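Long-range contact in catalase-3 (Neurospora crassa, PDB 4AJ9), which uses heme to break hydrogen peroxide down into water and oxygen, probably protecting the cell from its toxicity: residues 183-195 / 439-451. Residues are numbered along the deposited sequence; the frame is centred on the assembly and turned at random.
Sequences QPSALHTLFWAMS and DDHYTQPRLFFNS
The stack of Phe448 on Trp192 marks one end of a near-parallel helix pair, buried in the helical region of the catalase subunit: the axes of 187-193 and 443-450 approach to 8.7 Å at 20°. Evidence for face-to-face packing is the 25° between the planes of the Phe448 ring and the Trp192 five-membered ring, with centroids 3.8 Å apart. Phe448 CE1 sits over the middle of the indole, and chi1 of Phe448 (170°) turns CG away from the backbone N and carries the ring across to it. The same ring has Ser195 at its edge, where OG, donating to Trp192 O, stands 3.7 Å from Phe448 CZ, while Phe191 CB packs against Phe448 CD2. With an alanine at Trp192 the indole face is gone, which would probably open a gap against Phe448 and leave its ring freer to shift. One turn earlier, His188 meets Pro445, whose CD lies over the imidazole face, 4.3 Å from the centroid, a CH-pi contact. Gln444 crosses it at a slant, its amide plane almost perpendicular to the imidazole, OE1 3.3 Å from His188 CE1; the polar ends are held elsewhere, His188 ND1 by Thr294 O and Gln444 OE1 by Phe296 N. The pairing joins the catalase-family region to the catalase-related immune-responsive region, with Ile487 of helix 474-487 touching both Phe191 and Pro445. Toward the N-terminal ends, a water donates to Ser185 O and His441 O, 2.8 Å and 2.7 Å away, and bridges the two backbones. The His441 ring receives Ser185 N over one face and Asp439 O over the other. Beside it, Leu187 CD1 reaches Tyr442 CE1 at 3.5 Å, and Pro184 CB packs near Tyr442 OH, a hydroxyl hydrogen-bonded with Gln483 OE1.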
# COMPACT_ATOMS: atom_id res chain seq x y z
N GLN C 183 20.37 -22.99 -19.69
CA GLN C 183 20.59 -21.62 -20.17
C GLN C 183 22.08 -21.30 -20.09
O GLN C 183 22.52 -20.61 -19.16
CB GLN C 183 19.80 -20.64 -19.28
CG GLN C 183 19.77 -19.19 -19.77
CD GLN C 183 18.96 -19.05 -21.04
OE1 GLN C 183 17.77 -18.75 -20.99
NE2 GLN C 183 19.60 -19.32 -22.18
N PRO C 184 22.87 -21.80 -21.05
CA PRO C 184 24.33 -21.85 -20.87
C PRO C 184 25.03 -20.50 -20.75
O PRO C 184 26.18 -20.47 -20.33
CB PRO C 184 24.82 -22.61 -22.12
CG PRO C 184 23.64 -23.42 -22.55
CD PRO C 184 22.43 -22.57 -22.23
N SER C 185 24.36 -19.39 -21.09
CA SER C 185 25.00 -18.10 -20.93
C SER C 185 25.40 -17.94 -19.46
O SER C 185 26.36 -17.24 -19.14
CB SER C 185 24.06 -16.97 -21.35
OG SER C 185 22.90 -16.95 -20.53
N ALA C 186 24.67 -18.62 -18.58
CA ALA C 186 24.86 -18.49 -17.13
C ALA C 186 26.18 -19.07 -16.66
O ALA C 186 26.62 -18.82 -15.54
CB ALA C 186 23.69 -19.17 -16.38
N LEU C 187 26.85 -19.84 -17.52
CA LEU C 187 28.03 -20.58 -17.06
C LEU C 187 29.18 -19.66 -16.65
O LEU C 187 30.00 -20.02 -15.79
CB LEU C 187 28.49 -21.58 -18.12
CG LEU C 187 27.49 -22.72 -18.34
CD1 LEU C 187 27.83 -23.47 -19.61
CD2 LEU C 187 27.44 -23.66 -17.13
N HIS C 188 29.25 -18.48 -17.24
CA HIS C 188 30.39 -17.62 -16.96
C HIS C 188 30.28 -17.07 -15.54
O HIS C 188 31.18 -17.27 -14.72
CB HIS C 188 30.54 -16.49 -18.00
CG HIS C 188 31.87 -15.79 -17.94
ND1 HIS C 188 32.18 -14.71 -18.74
CD2 HIS C 188 32.96 -16.01 -17.16
CE1 HIS C 188 33.40 -14.29 -18.45
NE2 HIS C 188 33.90 -15.06 -17.50
N THR C 189 29.18 -16.40 -15.24
CA THR C 189 28.98 -15.89 -13.90
C THR C 189 29.03 -17.03 -12.89
O THR C 189 29.54 -16.86 -11.79
CB THR C 189 27.66 -15.09 -13.78
OG1 THR C 189 27.67 -14.01 -14.71
CG2 THR C 189 27.49 -14.52 -12.37
N LEU C 190 28.54 -18.20 -13.27
CA LEU C 190 28.59 -19.35 -12.38
C LEU C 190 30.03 -19.65 -11.93
O LEU C 190 30.30 -19.80 -10.74
CB LEU C 190 27.93 -20.57 -13.04
CG LEU C 190 27.90 -21.87 -12.22
CD1 LEU C 190 27.11 -21.71 -10.91
CD2 LEU C 190 27.34 -22.99 -13.07
N PHE C 191 30.95 -19.73 -12.89
CA PHE C 191 32.36 -19.99 -12.57
C PHE C 191 32.94 -18.96 -11.60
O PHE C 191 33.68 -19.29 -10.67
CB PHE C 191 33.20 -20.07 -13.86
CG PHE C 191 33.32 -21.46 -14.42
CD1 PHE C 191 32.19 -22.21 -14.71
CD2 PHE C 191 34.57 -22.03 -14.64
CE1 PHE C 191 32.30 -23.49 -15.21
CE2 PHE C 191 34.68 -23.32 -15.14
CZ PHE C 191 33.55 -24.05 -15.42
N TRP C 192 32.60 -17.69 -11.81
CA TRP C 192 33.04 -16.64 -10.90
C TRP C 192 32.44 -16.85 -9.51
O TRP C 192 33.12 -16.65 -8.49
CB TRP C 192 32.62 -15.26 -11.42
CG TRP C 192 33.49 -14.68 -12.54
CD1 TRP C 192 33.36 -14.92 -13.88
CD2 TRP C 192 34.58 -13.75 -12.40
NE1 TRP C 192 34.31 -14.21 -14.58
CE2 TRP C 192 35.06 -13.48 -13.70
CE3 TRP C 192 35.18 -13.11 -11.31
CZ2 TRP C 192 36.13 -12.61 -13.94
CZ3 TRP C 192 36.25 -12.25 -11.55
CH2 TRP C 192 36.71 -12.00 -12.86
N ALA C 193 31.17 -17.23 -9.45
CA ALA C 193 30.50 -17.43 -8.16
C ALA C 193 31.07 -18.66 -7.44
O ALA C 193 31.03 -18.74 -6.21
CB ALA C 193 28.98 -17.55 -8.35
N MET C 194 31.58 -19.61 -8.22
CA MET C 194 32.23 -20.80 -7.67
C MET C 194 33.68 -20.55 -7.28
O MET C 194 34.33 -21.42 -6.72
CB MET C 194 32.16 -21.98 -8.65
CG MET C 194 30.74 -22.44 -8.98
SD MET C 194 29.89 -23.10 -7.53
CE MET C 194 28.49 -21.97 -7.41
N SER C 195 34.19 -19.35 -7.58
CA SER C 195 35.55 -18.99 -7.19
C SER C 195 35.52 -18.21 -5.87
O SER C 195 34.49 -18.18 -5.18
CB SER C 195 36.23 -18.15 -8.29
OG SER C 195 35.76 -16.81 -8.27
N ASP C 439 26.22 -15.39 -29.28
CA ASP C 439 26.10 -16.85 -29.27
C ASP C 439 27.11 -17.67 -28.45
O ASP C 439 26.82 -18.82 -28.09
CB ASP C 439 26.08 -17.40 -30.71
CG ASP C 439 24.73 -17.22 -31.38
OD1 ASP C 439 23.79 -16.74 -30.71
OD2 ASP C 439 24.60 -17.57 -32.58
N ASP C 440 28.29 -17.12 -28.17
CA ASP C 440 29.36 -17.90 -27.55
C ASP C 440 29.29 -17.89 -26.02
O ASP C 440 29.52 -16.86 -25.40
CB ASP C 440 30.74 -17.40 -28.02
CG ASP C 440 31.90 -18.21 -27.46
OD1 ASP C 440 31.82 -18.68 -26.30
OD2 ASP C 440 32.90 -18.38 -28.18
N HIS C 441 28.99 -19.04 -25.43
CA HIS C 441 28.76 -19.10 -23.99
C HIS C 441 29.86 -19.77 -23.18
O HIS C 441 29.76 -19.87 -21.96
CB HIS C 441 27.43 -19.81 -23.71
CG HIS C 441 26.28 -19.26 -24.48
ND1 HIS C 441 25.93 -17.92 -24.43
CD2 HIS C 441 25.38 -19.85 -25.30
CE1 HIS C 441 24.87 -17.72 -25.20
NE2 HIS C 441 24.52 -18.88 -25.73
N TYR C 442 30.92 -20.22 -23.86
CA TYR C 442 31.90 -21.10 -23.24
C TYR C 442 33.33 -20.58 -23.25
O TYR C 442 34.13 -20.89 -22.37
CB TYR C 442 31.84 -22.46 -23.93
CG TYR C 442 30.44 -23.03 -23.99
CD1 TYR C 442 29.89 -23.71 -22.91
CD2 TYR C 442 29.66 -22.90 -25.14
CE1 TYR C 442 28.61 -24.24 -22.97
CE2 TYR C 442 28.37 -23.42 -25.20
CZ TYR C 442 27.86 -24.09 -24.12
OH TYR C 442 26.59 -24.62 -24.18
N THR C 443 33.64 -19.76 -24.26
CA THR C 443 35.01 -19.28 -24.42
C THR C 443 35.49 -18.50 -23.20
O THR C 443 36.59 -18.75 -22.70
CB THR C 443 35.16 -18.44 -25.71
OG1 THR C 443 34.93 -19.28 -26.85
CG2 THR C 443 36.55 -17.84 -25.79
N GLN C 444 34.68 -17.58 -22.68
CA GLN C 444 35.15 -16.81 -21.55
C GLN C 444 35.15 -17.54 -20.21
O GLN C 444 36.04 -17.32 -19.40
CB GLN C 444 34.48 -15.43 -21.48
CG GLN C 444 34.99 -14.53 -22.57
CD GLN C 444 34.85 -13.07 -22.24
OE1 GLN C 444 34.25 -12.70 -21.22
NE2 GLN C 444 35.40 -12.22 -23.10
N PRO C 445 34.16 -18.41 -19.97
CA PRO C 445 34.33 -19.24 -18.77
C PRO C 445 35.66 -19.98 -18.82
O PRO C 445 36.36 -20.04 -17.80
CB PRO C 445 33.16 -20.21 -18.87
CG PRO C 445 32.09 -19.43 -19.56
CD PRO C 445 32.83 -18.57 -20.58
N ARG C 446 36.01 -20.53 -19.98
CA ARG C 446 37.32 -21.15 -20.13
C ARG C 446 38.46 -20.16 -19.88
O ARG C 446 39.39 -20.46 -19.13
CB ARG C 446 37.46 -21.80 -21.51
CG ARG C 446 38.81 -22.47 -21.73
CD ARG C 446 39.09 -23.52 -20.68
NE ARG C 446 40.37 -24.18 -20.94
CZ ARG C 446 40.50 -25.29 -21.67
NH1 ARG C 446 39.43 -25.88 -22.19
NH2 ARG C 446 41.71 -25.81 -21.86
N LEU C 447 38.38 -18.97 -20.48
CA LEU C 447 39.37 -17.93 -20.24
C LEU C 447 39.57 -17.66 -18.75
O LEU C 447 40.70 -17.50 -18.27
CB LEU C 447 38.95 -16.63 -20.96
CG LEU C 447 39.83 -15.39 -20.77
CD1 LEU C 447 41.22 -15.60 -21.37
CD2 LEU C 447 39.17 -14.15 -21.37
N PHE C 448 38.46 -17.59 -18.01
CA PHE C 448 38.52 -17.28 -16.59
C PHE C 448 39.19 -18.41 -15.81
O PHE C 448 40.11 -18.18 -15.03
CB PHE C 448 37.12 -16.99 -16.05
CG PHE C 448 37.05 -16.89 -14.56
CD1 PHE C 448 37.51 -15.74 -13.91
CD2 PHE C 448 36.51 -17.92 -13.81
CE1 PHE C 448 37.44 -15.64 -12.54
CE2 PHE C 448 36.44 -17.83 -12.43
CZ PHE C 448 36.90 -16.69 -11.79
N PHE C 449 38.74 -19.63 -16.05
CA PHE C 449 39.32 -20.79 -15.39
C PHE C 449 40.83 -20.90 -15.67
O PHE C 449 41.63 -21.15 -14.76
CB PHE C 449 38.58 -22.06 -15.79
CG PHE C 449 39.06 -23.28 -15.06
CD1 PHE C 449 38.57 -23.60 -13.81
CD2 PHE C 449 40.02 -24.11 -15.63
CE1 PHE C 449 39.03 -24.73 -13.13
CE2 PHE C 449 40.47 -25.24 -14.96
CZ PHE C 449 39.98 -25.55 -13.71
N ASN C 450 41.23 -20.73 -16.94
CA ASN C 450 42.65 -20.74 -17.29
C ASN C 450 43.47 -19.74 -16.51
O ASN C 450 44.68 -19.91 -16.36
CB ASN C 450 42.86 -20.42 -18.78
CG ASN C 450 42.40 -21.52 -19.68
OD1 ASN C 450 42.16 -22.64 -19.24
ND2 ASN C 450 42.25 -21.20 -20.97
N SER C 451 42.83 -18.67 -16.05
CA SER C 451 43.56 -17.52 -15.52
C SER C 451 43.68 -17.57 -14.00
O SER C 451 44.13 -16.61 -13.38
CB SER C 451 42.88 -16.22 -15.96
OG SER C 451 42.81 -16.13 -17.38
O HOH W 1 28.63 -17.78 -20.61